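Long-range contacts in ABC transporter, solute-binding protein (Staphylococcus aureus, PDB 6LKK), which binds glucose 6-phosphate in a pocket between its lobes and takes part in two-component signal transduction as a sensor of that sugar phosphate: residues A[24-29]-A[227-233]; A[40-44]-A[64-70]; A[90-94]-A[216-220]; A[141-145]-A[284-290]. All blocks are in the same frame, centred on the assembly; numbering follows the deposited sequence.

Interaction 1 of 4, residues A[24-29]-A[227-233]; sequences QEHVKI and HPKRKKL
Val27 meets segment 227-233 with both of its methyl groups, and Glu25, two residues earlier, meets it with a carboxylate. From Val27 CB the side chain divides: CG1, anti to the backbone N (chi1 178°), comes up obliquely to the imidazole of His227, 3.6 Å from His227 NE2, while CG2 lies 4.0 Å from Lys229 CG; both methyls also come near His227 CE1. The imidazole is fixed from two ends. Its ND1 accepts the backbone N-H of Lys229 at 3.1 Å, with the donor lying in the ring plane, and its NE2 is bonded to the main-chain O of Asn1. The first of these bonds also braces the type I turn from His227 to Arg230, which leads into helix 230-237 with Lys229 as its N-cap residue. Across to the lysines Glu25 is held more loosely. Glu25 OE1 stays 4.2 Å from Lys229 NZ, too far for a salt bridge, and a water bound to that amine gives only a weak bond to the carboxylate. From its own segment, Gln24 NE2 supplies a nearly straight bond of 2.9 Å to Glu25 OE2, whereas the methylenes of Lys232 cross the carboxylate, with CE 3.8 Å from Glu25 OE2; the Lys232 amine itself goes to Gln235. Deeper in, Ile29 CD1 and Leu233 CD1 meet tip to tip at 4.2 Å. The contact thus sets the end of helix 11-25 and the start of strand 28-33 against the beginning of helix 230-237, with Phe21 of helix 11-25 and Leu3 and Val5 of strand 2-7 packed beside the apolar part.

Interaction 2 of 4, residues A[40-44]-A[64-70]; sequences LSNLH and IDHPEDF
His44 and His66 stack face to face, their ring centroids 3.6 Å apart and their planes only 11° from parallel. His44 ND1 lies over one face of the His66 ring, toward its rim, and Asp65 CB covers the opposite face. The stack is accompanied by a hydrogen bond at the edge of the His44 ring: His44 ND1 donates to Asp69 OD2 at 2.6 Å, and Asp69 OD2 lies close to the imidazole plane and accepts on its syn lone pair. A chi1 of -178° swings the His44 ring out from the helix toward the loop, where it can serve both partners. Such a His-carboxylate pair joins helix 36-45 to the loop and short 3-10 segment that connect helix 60-63 with strand 70-71, within a solute-binding protein fold. Asp69 OD1 is taken by Arg51 in a salt bridge, so the carboxylate lies between two donors, which would probably favour its charged form. Water extends the polar network, one molecule donating both to Leu40 O and to Asp69 OD2. Apolar contacts continue along the same side of the helix. Leu40 CD2 approaches the edge of the Phe70 ring, 3.5 Å from Phe70 CZ, and Leu43 CD2 slides past Asp69 CB at 3.6 Å. Phe55 of strand 54-56 packs against Leu40, Leu43 and Phe70 alike.

Interaction 3 of 4, residues A[90-94]-A[216-220]; sequences KYVTS and DGIAL. With G6P (6-O-phosphono-alpha-D-glucopyranose), chain B.
Thr93 and Ile218 form an antiparallel hydrogen-bonded pair, their CA atoms 5.2 Å apart, where the start of strand 92-105 runs beside strand 213-221. The short strand axes diverge from antiparallel, at 145°. Thr93 N donates to Ile218 O at 2.9 Å, nearly straight and in the carbonyl plane, and Ile218 N returns a more bent bond of 2.8 Å to Thr93 O. Ser94 and Gly217 follow as a non-hydrogen-bonded pair. Toward the other end the strands part: one water accepts from Leu220 N and lies within bonding distance of Tyr91 O, filling in where a direct backbone bond is missing, and a second links Thr93 OG1 with Ile218 O. Thr93 OG1 also bonds to the main-chain N of Asp75.

Thr93 and Ile218 share one face of the sheet, with Ile218 packed on Val234 and Leu237 of helix 230-237; Val92 and Ala219 lie on the other. Val92 CG1 rests 3.7 Å from Gly217 CA, packing directly on the backbone of the glycine. Asp216 turns away from the partner strand to the bound glucose 6-phosphate. Its carboxylate accepts two sugar hydroxyls, G6P O2 on Asp216 OD1 at 3.0 Å and G6P O3 on Asp216 OD2 at 2.7 Å, and OD2 is also bonded to Tyr9 OH. Two neighbouring hydroxyls on one carboxylate are a common way for proteins to read a sugar, consistent here with the strand pairing placing Asp216 to recognise the glucose ring, leaving the phosphate to other residues of the pocket.

Interaction 4 of 4, residues A[141-145]-A[284-290]; sequences YQHMR and IPHHKFL
His286 ND1 lies over one face of the Tyr141 ring, 3.2 Å from Tyr141 CE1, in a contact between segments that share no direct hydrogen bond. The two rings are oblique, with centroids 4.2 Å apart. On the opposite face of the tyrosine sits Arg145 CG, and Leu290 CD2 reaches the ring edge, so Tyr141 is enclosed from three directions. Its first torsion is extended (chi1 177°), carrying the ring from helix 138-151 toward helix 286-293. Phe289 completes an aromatic cluster with Tyr141 and His286, turning its edge to the tyrosine face in an offset edge-to-face pair with planes at 80°. The cluster joins the helix whose first turn carries Thr138 and Thr139, which bind glucose 6-phosphate, to the C-terminal helix; the short axes pass 11.4 Å apart at 63°, a separation bridged by these large side chains. Arg145 CG also covers a face of Phe289 in a CH-pi contact, 3.8 Å from the ring centroid, while its guanidinium gives at most a weak, long cation-pi attraction. Farther along, that guanidinium passes Ile284 CG2 and makes a weak hydrogen bond to Pro282 O. Met144 CB meets the edge of Phe289, 4.0 Å from Phe289 CE2.

How the interactions relate
Interaction 3 is central: it holds Asp216, which binds the sugar, and it touches two of the others. Phe70 of interaction 2 packs on strand 213-221 and on Tyr91, with Phe70 CD2 3.6 Å from Ala219 CB, and Arg230 of interaction 1 packs on Leu220, with Arg230 CD 3.8 Å from Leu220 CD2. Interaction 1 is the peripheral member, its centre about 17 Å from that of interaction 3 and about 34 Å from that of interaction 4. Interactions 2 and 4 meet where Asp65 OD2 approaches His286 CD2 at 3.7 Å. Both flank the glucose 6-phosphate pocket: the side chains of Leu40 and Tyr141 each come within about 8 Å of the ligand.

Interaction 1 of 4, residues A[24-29]-A[227-233]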
# COMPACT_ATOMS: atom_id res chain seq x y z
N GLN A 24 1.96 14.97 21.50
CA GLN A 24 1.84 14.18 22.72
C GLN A 24 3.19 13.86 23.34
O GLN A 24 3.34 13.91 24.57
CB GLN A 24 1.07 12.89 22.43
CG GLN A 24 1.06 11.88 23.58
CD GLN A 24 0.30 10.62 23.23
OE1 GLN A 24 -0.89 10.66 22.91
NE2 GLN A 24 0.98 9.48 23.30
N GLU A 25 4.18 13.52 22.52
CA GLU A 25 5.47 13.04 23.02
C GLU A 25 6.59 14.06 22.85
O GLU A 25 7.71 13.80 23.30
CB GLU A 25 5.85 11.74 22.31
CG GLU A 25 4.84 10.61 22.51
CD GLU A 25 4.69 10.20 23.96
OE1 GLU A 25 5.59 10.53 24.76
OE2 GLU A 25 3.68 9.55 24.30
N HIS A 26 6.33 15.20 22.22
CA HIS A 26 7.30 16.29 22.15
C HIS A 26 8.56 15.85 21.40
O HIS A 26 9.68 16.16 21.80
CB HIS A 26 7.63 16.81 23.54
CG HIS A 26 6.43 17.13 24.37
ND1 HIS A 26 5.17 17.27 23.82
CD2 HIS A 26 6.28 17.32 25.70
CE1 HIS A 26 4.30 17.55 24.77
NE2 HIS A 26 4.95 17.58 25.92
N VAL A 27 8.36 15.11 20.31
CA VAL A 27 9.43 14.70 19.41
C VAL A 27 9.09 15.23 18.03
O VAL A 27 7.93 15.21 17.62
CB VAL A 27 9.59 13.16 19.38
CG1 VAL A 27 10.67 12.74 18.39
CG2 VAL A 27 9.89 12.62 20.77
N LYS A 28 10.11 15.70 17.31
CA LYS A 28 9.93 16.14 15.93
C LYS A 28 10.11 14.96 15.00
O LYS A 28 11.10 14.23 15.09
CB LYS A 28 10.93 17.25 15.58
CG LYS A 28 10.77 17.81 14.16
CD LYS A 28 9.69 18.88 14.09
CE LYS A 28 9.23 19.12 12.66
NZ LYS A 28 8.30 18.05 12.18
N ILE A 29 9.14 14.77 14.10
CA ILE A 29 9.17 13.68 13.13
C ILE A 29 9.32 14.27 11.74
O ILE A 29 8.54 15.13 11.33
CB ILE A 29 7.90 12.81 13.22
CG1 ILE A 29 7.87 12.07 14.55
CG2 ILE A 29 7.86 11.81 12.06
CD1 ILE A 29 6.57 11.37 14.82
N HIS A 227 16.78 6.45 17.74
CA HIS A 227 16.02 7.37 18.56
C HIS A 227 15.27 6.58 19.62
O HIS A 227 14.51 5.67 19.28
CB HIS A 227 15.05 8.17 17.70
CG HIS A 227 14.51 9.39 18.39
ND1 HIS A 227 13.74 9.32 19.53
CD2 HIS A 227 14.62 10.70 18.09
CE1 HIS A 227 13.41 10.54 19.91
NE2 HIS A 227 13.93 11.40 19.05
N PRO A 228 15.46 6.87 20.92
CA PRO A 228 14.86 6.01 21.95
C PRO A 228 13.34 6.03 21.98
O PRO A 228 12.75 5.16 22.63
CB PRO A 228 15.45 6.56 23.26
CG PRO A 228 15.88 7.95 22.94
CD PRO A 228 16.26 7.96 21.50
N LYS A 229 12.69 6.97 21.30
CA LYS A 229 11.23 7.04 21.29
C LYS A 229 10.61 6.29 20.12
O LYS A 229 9.39 6.35 19.94
CB LYS A 229 10.78 8.51 21.24
CG LYS A 229 10.87 9.21 22.59
CD LYS A 229 9.68 8.84 23.46
CE LYS A 229 9.97 9.04 24.94
NZ LYS A 229 8.99 8.28 25.76
N ARG A 230 11.40 5.56 19.33
CA ARG A 230 10.84 4.93 18.14
C ARG A 230 9.94 3.76 18.49
O ARG A 230 8.97 3.50 17.77
CB ARG A 230 11.95 4.49 17.19
CG ARG A 230 12.86 3.38 17.68
CD ARG A 230 13.90 3.09 16.61
NE ARG A 230 14.76 1.95 16.92
CZ ARG A 230 15.69 1.49 16.09
NH1 ARG A 230 15.88 2.06 14.91
NH2 ARG A 230 16.43 0.44 16.43
N LYS A 231 10.22 3.04 19.58
CA LYS A 231 9.31 1.98 19.98
C LYS A 231 8.00 2.54 20.50
O LYS A 231 6.94 1.93 20.30
CB LYS A 231 9.97 1.08 21.03
CG LYS A 231 10.95 0.10 20.40
CD LYS A 231 11.65 -0.77 21.42
CE LYS A 231 12.64 -1.69 20.72
NZ LYS A 231 13.42 -2.55 21.67
N LYS A 232 8.03 3.71 21.15
CA LYS A 232 6.79 4.37 21.52
C LYS A 232 6.00 4.77 20.28
O LYS A 232 4.77 4.69 20.27
CB LYS A 232 7.08 5.60 22.39
CG LYS A 232 5.87 6.48 22.70
CD LYS A 232 4.79 5.76 23.48
CE LYS A 232 3.41 6.03 22.90
NZ LYS A 232 2.33 5.31 23.63
N LEU A 233 6.69 5.17 19.21
CA LEU A 233 6.00 5.54 17.98
C LEU A 233 5.30 4.32 17.37
O LEU A 233 4.14 4.41 16.95
CB LEU A 233 6.98 6.16 16.98
CG LEU A 233 6.38 6.52 15.61
CD1 LEU A 233 5.24 7.52 15.75
CD2 LEU A 233 7.45 7.07 14.68
O HOH W 1 7.67 10.12 27.37

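Interaction 2 of 4, residues A[40-44]-A[64-70]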
# COMPACT_ATOMS: atom_id res chain seq x y z
N LEU A 40 13.56 1.54 0.22
CA LEU A 40 14.33 0.42 0.76
C LEU A 40 15.72 0.35 0.13
O LEU A 40 16.70 0.03 0.82
CB LEU A 40 13.57 -0.89 0.56
CG LEU A 40 12.32 -1.06 1.42
CD1 LEU A 40 11.46 -2.20 0.91
CD2 LEU A 40 12.71 -1.29 2.87
N SER A 41 15.82 0.65 -1.16
CA SER A 41 17.12 0.59 -1.83
C SER A 41 18.03 1.73 -1.37
O SER A 41 19.21 1.50 -1.09
CB SER A 41 16.93 0.64 -3.34
OG SER A 41 16.32 -0.55 -3.81
N ASN A 42 17.49 2.95 -1.27
CA ASN A 42 18.30 4.06 -0.79
C ASN A 42 18.68 3.87 0.67
O ASN A 42 19.81 4.17 1.07
CB ASN A 42 17.54 5.38 -0.98
CG ASN A 42 17.33 5.72 -2.45
OD1 ASN A 42 18.01 5.18 -3.33
ND2 ASN A 42 16.41 6.63 -2.72
N LEU A 43 17.75 3.36 1.48
CA LEU A 43 18.06 3.03 2.87
C LEU A 43 19.22 2.05 2.95
O LEU A 43 20.14 2.22 3.76
CB LEU A 43 16.81 2.47 3.55
CG LEU A 43 16.85 2.08 5.03
CD1 LEU A 43 15.43 2.13 5.59
CD2 LEU A 43 17.42 0.69 5.24
N HIS A 44 19.21 1.02 2.10
CA HIS A 44 20.26 0.01 2.12
C HIS A 44 21.63 0.63 1.88
O HIS A 44 22.60 0.30 2.57
CB HIS A 44 19.96 -1.06 1.07
CG HIS A 44 20.96 -2.18 1.04
ND1 HIS A 44 21.15 -3.04 2.10
CD2 HIS A 44 21.81 -2.58 0.07
CE1 HIS A 44 22.08 -3.92 1.78
NE2 HIS A 44 22.50 -3.66 0.56
N ILE A 64 10.89 -6.95 1.95
CA ILE A 64 12.16 -6.48 2.50
C ILE A 64 13.24 -7.44 2.01
O ILE A 64 13.33 -8.58 2.49
CB ILE A 64 12.13 -6.39 4.03
CG1 ILE A 64 11.24 -5.22 4.46
CG2 ILE A 64 13.55 -6.22 4.59
CD1 ILE A 64 11.16 -5.01 5.97
N ASP A 65 14.06 -6.99 1.06
CA ASP A 65 15.10 -7.83 0.49
C ASP A 65 16.38 -7.83 1.32
O ASP A 65 17.21 -8.74 1.16
CB ASP A 65 15.43 -7.37 -0.93
CG ASP A 65 14.28 -7.61 -1.89
OD1 ASP A 65 13.54 -8.60 -1.72
OD2 ASP A 65 14.12 -6.80 -2.83
N HIS A 66 16.57 -6.85 2.21
CA HIS A 66 17.77 -6.72 3.02
C HIS A 66 17.37 -6.69 4.49
O HIS A 66 17.37 -5.63 5.13
CB HIS A 66 18.56 -5.46 2.65
CG HIS A 66 18.80 -5.31 1.18
ND1 HIS A 66 19.69 -6.12 0.49
CD2 HIS A 66 18.28 -4.46 0.27
CE1 HIS A 66 19.70 -5.76 -0.78
NE2 HIS A 66 18.86 -4.76 -0.94
N PRO A 67 17.01 -7.85 5.06
CA PRO A 67 16.63 -7.88 6.48
C PRO A 67 17.73 -7.37 7.41
O PRO A 67 17.42 -6.93 8.52
CB PRO A 67 16.32 -9.36 6.74
CG PRO A 67 16.91 -10.11 5.58
CD PRO A 67 16.87 -9.17 4.42
N GLU A 68 18.99 -7.42 6.99
CA GLU A 68 20.08 -6.91 7.83
C GLU A 68 19.94 -5.42 8.10
O GLU A 68 20.59 -4.91 9.02
CB GLU A 68 21.43 -7.20 7.17
CG GLU A 68 21.61 -6.59 5.78
CD GLU A 68 21.19 -7.53 4.66
OE1 GLU A 68 20.36 -8.43 4.91
OE2 GLU A 68 21.70 -7.37 3.53
N ASP A 69 19.13 -4.71 7.32
CA ASP A 69 18.93 -3.28 7.51
C ASP A 69 17.89 -2.96 8.57
O ASP A 69 17.59 -1.77 8.78
CB ASP A 69 18.53 -2.62 6.19
CG ASP A 69 19.64 -2.65 5.16
OD1 ASP A 69 20.82 -2.79 5.56
OD2 ASP A 69 19.34 -2.53 3.96
N PHE A 70 17.34 -3.96 9.25
CA PHE A 70 16.26 -3.75 10.20
C PHE A 70 16.54 -4.53 11.48
O PHE A 70 17.37 -5.45 11.50
CB PHE A 70 14.91 -4.17 9.60
CG PHE A 70 14.52 -3.36 8.40
CD1 PHE A 70 14.94 -3.73 7.14
CD2 PHE A 70 13.74 -2.23 8.54
CE1 PHE A 70 14.59 -2.98 6.03
CE2 PHE A 70 13.39 -1.48 7.43
CZ PHE A 70 13.82 -1.86 6.18
O HOH W 2 16.63 -2.16 2.96
O HOH W 3 19.04 -2.64 -3.17

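Interaction 3 of 4, residues A[90-94]-A[216-220]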
# COMPACT_ATOMS: atom_id res chain seq x y z
N LYS A 90 9.75 -11.39 11.43
CA LYS A 90 10.16 -10.94 12.76
C LYS A 90 10.61 -9.48 12.79
O LYS A 90 10.79 -8.94 13.88
CB LYS A 90 11.29 -11.84 13.29
CG LYS A 90 12.60 -11.78 12.51
CD LYS A 90 13.66 -12.65 13.17
CE LYS A 90 14.98 -12.61 12.41
NZ LYS A 90 14.87 -13.26 11.07
N TYR A 91 10.78 -8.85 11.63
CA TYR A 91 11.16 -7.44 11.57
C TYR A 91 9.96 -6.51 11.43
O TYR A 91 10.15 -5.28 11.50
CB TYR A 91 12.11 -7.19 10.40
CG TYR A 91 13.37 -8.02 10.44
CD1 TYR A 91 14.50 -7.56 11.11
CD2 TYR A 91 13.45 -9.25 9.80
CE1 TYR A 91 15.66 -8.31 11.15
CE2 TYR A 91 14.60 -10.00 9.83
CZ TYR A 91 15.70 -9.53 10.51
OH TYR A 91 16.86 -10.28 10.54
N VAL A 92 8.76 -7.04 11.23
CA VAL A 92 7.62 -6.24 10.78
C VAL A 92 6.44 -6.45 11.71
O VAL A 92 6.09 -7.60 12.03
CB VAL A 92 7.23 -6.59 9.33
CG1 VAL A 92 6.03 -5.77 8.88
CG2 VAL A 92 8.41 -6.36 8.40
N THR A 93 5.82 -5.35 12.13
CA THR A 93 4.53 -5.36 12.79
C THR A 93 3.47 -4.91 11.78
O THR A 93 3.64 -3.88 11.12
CB THR A 93 4.52 -4.41 13.99
OG1 THR A 93 5.53 -4.79 14.93
CG2 THR A 93 3.16 -4.42 14.70
N SER A 94 2.40 -5.69 11.66
CA SER A 94 1.32 -5.28 10.77
C SER A 94 0.67 -4.00 11.28
O SER A 94 0.55 -3.79 12.49
CB SER A 94 0.28 -6.40 10.65
OG SER A 94 0.85 -7.53 10.00
N ASP A 216 -0.05 -3.72 5.20
CA ASP A 216 1.01 -2.75 5.41
C ASP A 216 1.68 -2.99 6.75
O ASP A 216 1.05 -3.41 7.72
CB ASP A 216 0.45 -1.33 5.35
CG ASP A 216 -0.09 -0.96 3.97
OD1 ASP A 216 0.04 -1.77 3.03
OD2 ASP A 216 -0.63 0.15 3.83
N GLY A 217 2.99 -2.71 6.81
CA GLY A 217 3.78 -3.04 7.98
C GLY A 217 4.59 -1.86 8.49
O GLY A 217 4.69 -0.81 7.85
N ILE A 218 5.17 -2.06 9.68
CA ILE A 218 6.06 -1.10 10.32
C ILE A 218 7.29 -1.86 10.81
O ILE A 218 7.17 -2.95 11.37
CB ILE A 218 5.39 -0.38 11.51
CG1 ILE A 218 4.22 0.47 11.04
CG2 ILE A 218 6.40 0.50 12.25
CD1 ILE A 218 3.32 0.93 12.16
N ALA A 219 8.47 -1.26 10.62
CA ALA A 219 9.72 -1.89 10.99
C ALA A 219 10.68 -0.86 11.57
O ALA A 219 10.65 0.32 11.20
CB ALA A 219 10.38 -2.58 9.79
N LEU A 220 11.52 -1.32 12.50
CA LEU A 220 12.59 -0.51 13.05
C LEU A 220 13.84 -0.65 12.18
O LEU A 220 14.25 -1.77 11.85
CB LEU A 220 12.91 -0.93 14.49
CG LEU A 220 11.79 -0.79 15.53
CD1 LEU A 220 12.32 -1.14 16.92
CD2 LEU A 220 11.20 0.60 15.54
C1 G6P B . 0.77 0.27 -1.46
C2 G6P B . 0.67 0.12 0.08
C3 G6P B . 0.81 1.39 0.83
C4 G6P B . 1.78 2.28 0.20
C5 G6P B . 1.24 2.74 -1.15
C6 G6P B . 2.26 3.53 -1.89
O1 G6P B . -0.31 -0.35 -2.08
O2 G6P B . -0.58 -0.49 0.43
O3 G6P B . 1.27 1.07 2.22
O4 G6P B . 2.00 3.45 1.03
O5 G6P B . 0.84 1.62 -2.02
O6 G6P B . 3.41 2.73 -2.06
P G6P B . 4.11 2.59 -3.59
O1P G6P B . 5.39 1.78 -3.45
O2P G6P B . 4.43 3.98 -4.16
O3P G6P B . 3.17 1.87 -4.50
O HOH W 4 11.42 -3.95 13.46
O HOH W 5 7.99 -3.75 14.11

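Interaction 4 of 4, residues A[141-145]-A[284-290]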
# COMPACT_ATOMS: atom_id res chain seq x y z
N TYR A 141 3.62 -3.83 -8.08
CA TYR A 141 3.97 -5.22 -7.81
C TYR A 141 2.75 -6.02 -7.39
O TYR A 141 2.49 -7.11 -7.90
CB TYR A 141 5.06 -5.27 -6.74
CG TYR A 141 5.44 -6.67 -6.32
CD1 TYR A 141 6.36 -7.40 -7.06
CD2 TYR A 141 4.89 -7.25 -5.19
CE1 TYR A 141 6.72 -8.68 -6.68
CE2 TYR A 141 5.24 -8.53 -4.80
CZ TYR A 141 6.15 -9.24 -5.55
OH TYR A 141 6.50 -10.51 -5.16
N GLN A 142 1.97 -5.49 -6.44
CA GLN A 142 0.83 -6.24 -5.92
C GLN A 142 -0.22 -6.46 -7.00
O GLN A 142 -0.84 -7.54 -7.06
CB GLN A 142 0.22 -5.50 -4.72
CG GLN A 142 1.10 -5.54 -3.47
CD GLN A 142 1.22 -6.93 -2.89
OE1 GLN A 142 2.11 -7.69 -3.25
NE2 GLN A 142 0.32 -7.27 -1.97
N HIS A 143 -0.44 -5.47 -7.87
CA HIS A 143 -1.37 -5.65 -8.98
C HIS A 143 -0.90 -6.73 -9.94
O HIS A 143 -1.70 -7.53 -10.44
CB HIS A 143 -1.58 -4.33 -9.71
CG HIS A 143 -2.63 -3.46 -9.11
ND1 HIS A 143 -3.98 -3.71 -9.25
CD2 HIS A 143 -2.53 -2.33 -8.36
CE1 HIS A 143 -4.67 -2.77 -8.62
NE2 HIS A 143 -3.81 -1.92 -8.08
N MET A 144 0.40 -6.76 -10.24
CA MET A 144 0.91 -7.79 -11.15
C MET A 144 0.74 -9.17 -10.53
O MET A 144 0.43 -10.14 -11.23
CB MET A 144 2.38 -7.53 -11.49
CG MET A 144 2.64 -6.29 -12.35
SD MET A 144 1.56 -6.08 -13.79
CE MET A 144 0.28 -5.03 -13.11
N ARG A 145 0.95 -9.29 -9.21
CA ARG A 145 0.66 -10.54 -8.53
C ARG A 145 -0.83 -10.89 -8.62
O ARG A 145 -1.19 -12.06 -8.81
CB ARG A 145 1.09 -10.47 -7.06
CG ARG A 145 2.60 -10.49 -6.85
CD ARG A 145 2.98 -11.32 -5.63
NE ARG A 145 2.77 -12.75 -5.88
CZ ARG A 145 3.04 -13.71 -4.99
NH1 ARG A 145 3.51 -13.40 -3.79
NH2 ARG A 145 2.82 -14.98 -5.30
N ILE A 284 6.68 -17.07 -3.22
CA ILE A 284 7.61 -16.85 -4.32
C ILE A 284 8.30 -15.52 -4.05
O ILE A 284 7.64 -14.47 -4.07
CB ILE A 284 6.92 -16.89 -5.69
CG1 ILE A 284 7.70 -16.05 -6.70
CG2 ILE A 284 5.47 -16.43 -5.59
CD1 ILE A 284 7.28 -16.27 -8.11
N PRO A 285 9.60 -15.51 -3.77
CA PRO A 285 10.26 -14.27 -3.35
C PRO A 285 10.00 -13.10 -4.29
O PRO A 285 9.71 -13.28 -5.48
CB PRO A 285 11.75 -14.65 -3.33
CG PRO A 285 11.73 -16.09 -2.96
CD PRO A 285 10.50 -16.67 -3.63
N HIS A 286 10.10 -11.90 -3.73
CA HIS A 286 9.89 -10.66 -4.48
C HIS A 286 10.67 -10.65 -5.79
O HIS A 286 10.11 -10.39 -6.86
CB HIS A 286 10.29 -9.49 -3.59
CG HIS A 286 10.06 -8.14 -4.20
ND1 HIS A 286 8.79 -7.63 -4.42
CD2 HIS A 286 10.92 -7.19 -4.62
CE1 HIS A 286 8.90 -6.43 -4.96
NE2 HIS A 286 10.18 -6.14 -5.09
N HIS A 287 11.97 -10.93 -5.72
CA HIS A 287 12.81 -10.82 -6.91
C HIS A 287 12.52 -11.93 -7.91
O HIS A 287 12.68 -11.73 -9.12
CB HIS A 287 14.29 -10.84 -6.51
CG HIS A 287 14.75 -12.16 -5.98
ND1 HIS A 287 14.57 -12.54 -4.67
CD2 HIS A 287 15.39 -13.19 -6.58
CE1 HIS A 287 15.08 -13.74 -4.49
NE2 HIS A 287 15.58 -14.16 -5.63
N LYS A 288 12.11 -13.11 -7.43
CA LYS A 288 11.83 -14.21 -8.35
C LYS A 288 10.56 -13.94 -9.15
O LYS A 288 10.50 -14.24 -10.35
CB LYS A 288 11.73 -15.53 -7.58
CG LYS A 288 13.06 -16.01 -7.02
CD LYS A 288 12.97 -17.43 -6.47
CE LYS A 288 14.34 -18.02 -6.16
NZ LYS A 288 14.64 -18.05 -4.70
N PHE A 289 9.53 -13.37 -8.52
CA PHE A 289 8.32 -13.04 -9.25
C PHE A 289 8.60 -12.02 -10.34
O PHE A 289 8.11 -12.15 -11.47
CB PHE A 289 7.23 -12.52 -8.31
CG PHE A 289 5.96 -12.15 -9.02
CD1 PHE A 289 5.05 -13.13 -9.39
CD2 PHE A 289 5.69 -10.83 -9.34
CE1 PHE A 289 3.89 -12.80 -10.06
CE2 PHE A 289 4.53 -10.50 -10.01
CZ PHE A 289 3.63 -11.48 -10.36
N LEU A 290 9.38 -10.99 -10.03
CA LEU A 290 9.70 -9.98 -11.04
C LEU A 290 10.49 -10.60 -12.18
O LEU A 290 10.31 -10.23 -13.35
CB LEU A 290 10.48 -8.83 -10.40
CG LEU A 290 9.64 -7.95 -9.47
CD1 LEU A 290 10.54 -7.07 -8.62
CD2 LEU A 290 8.66 -7.10 -10.27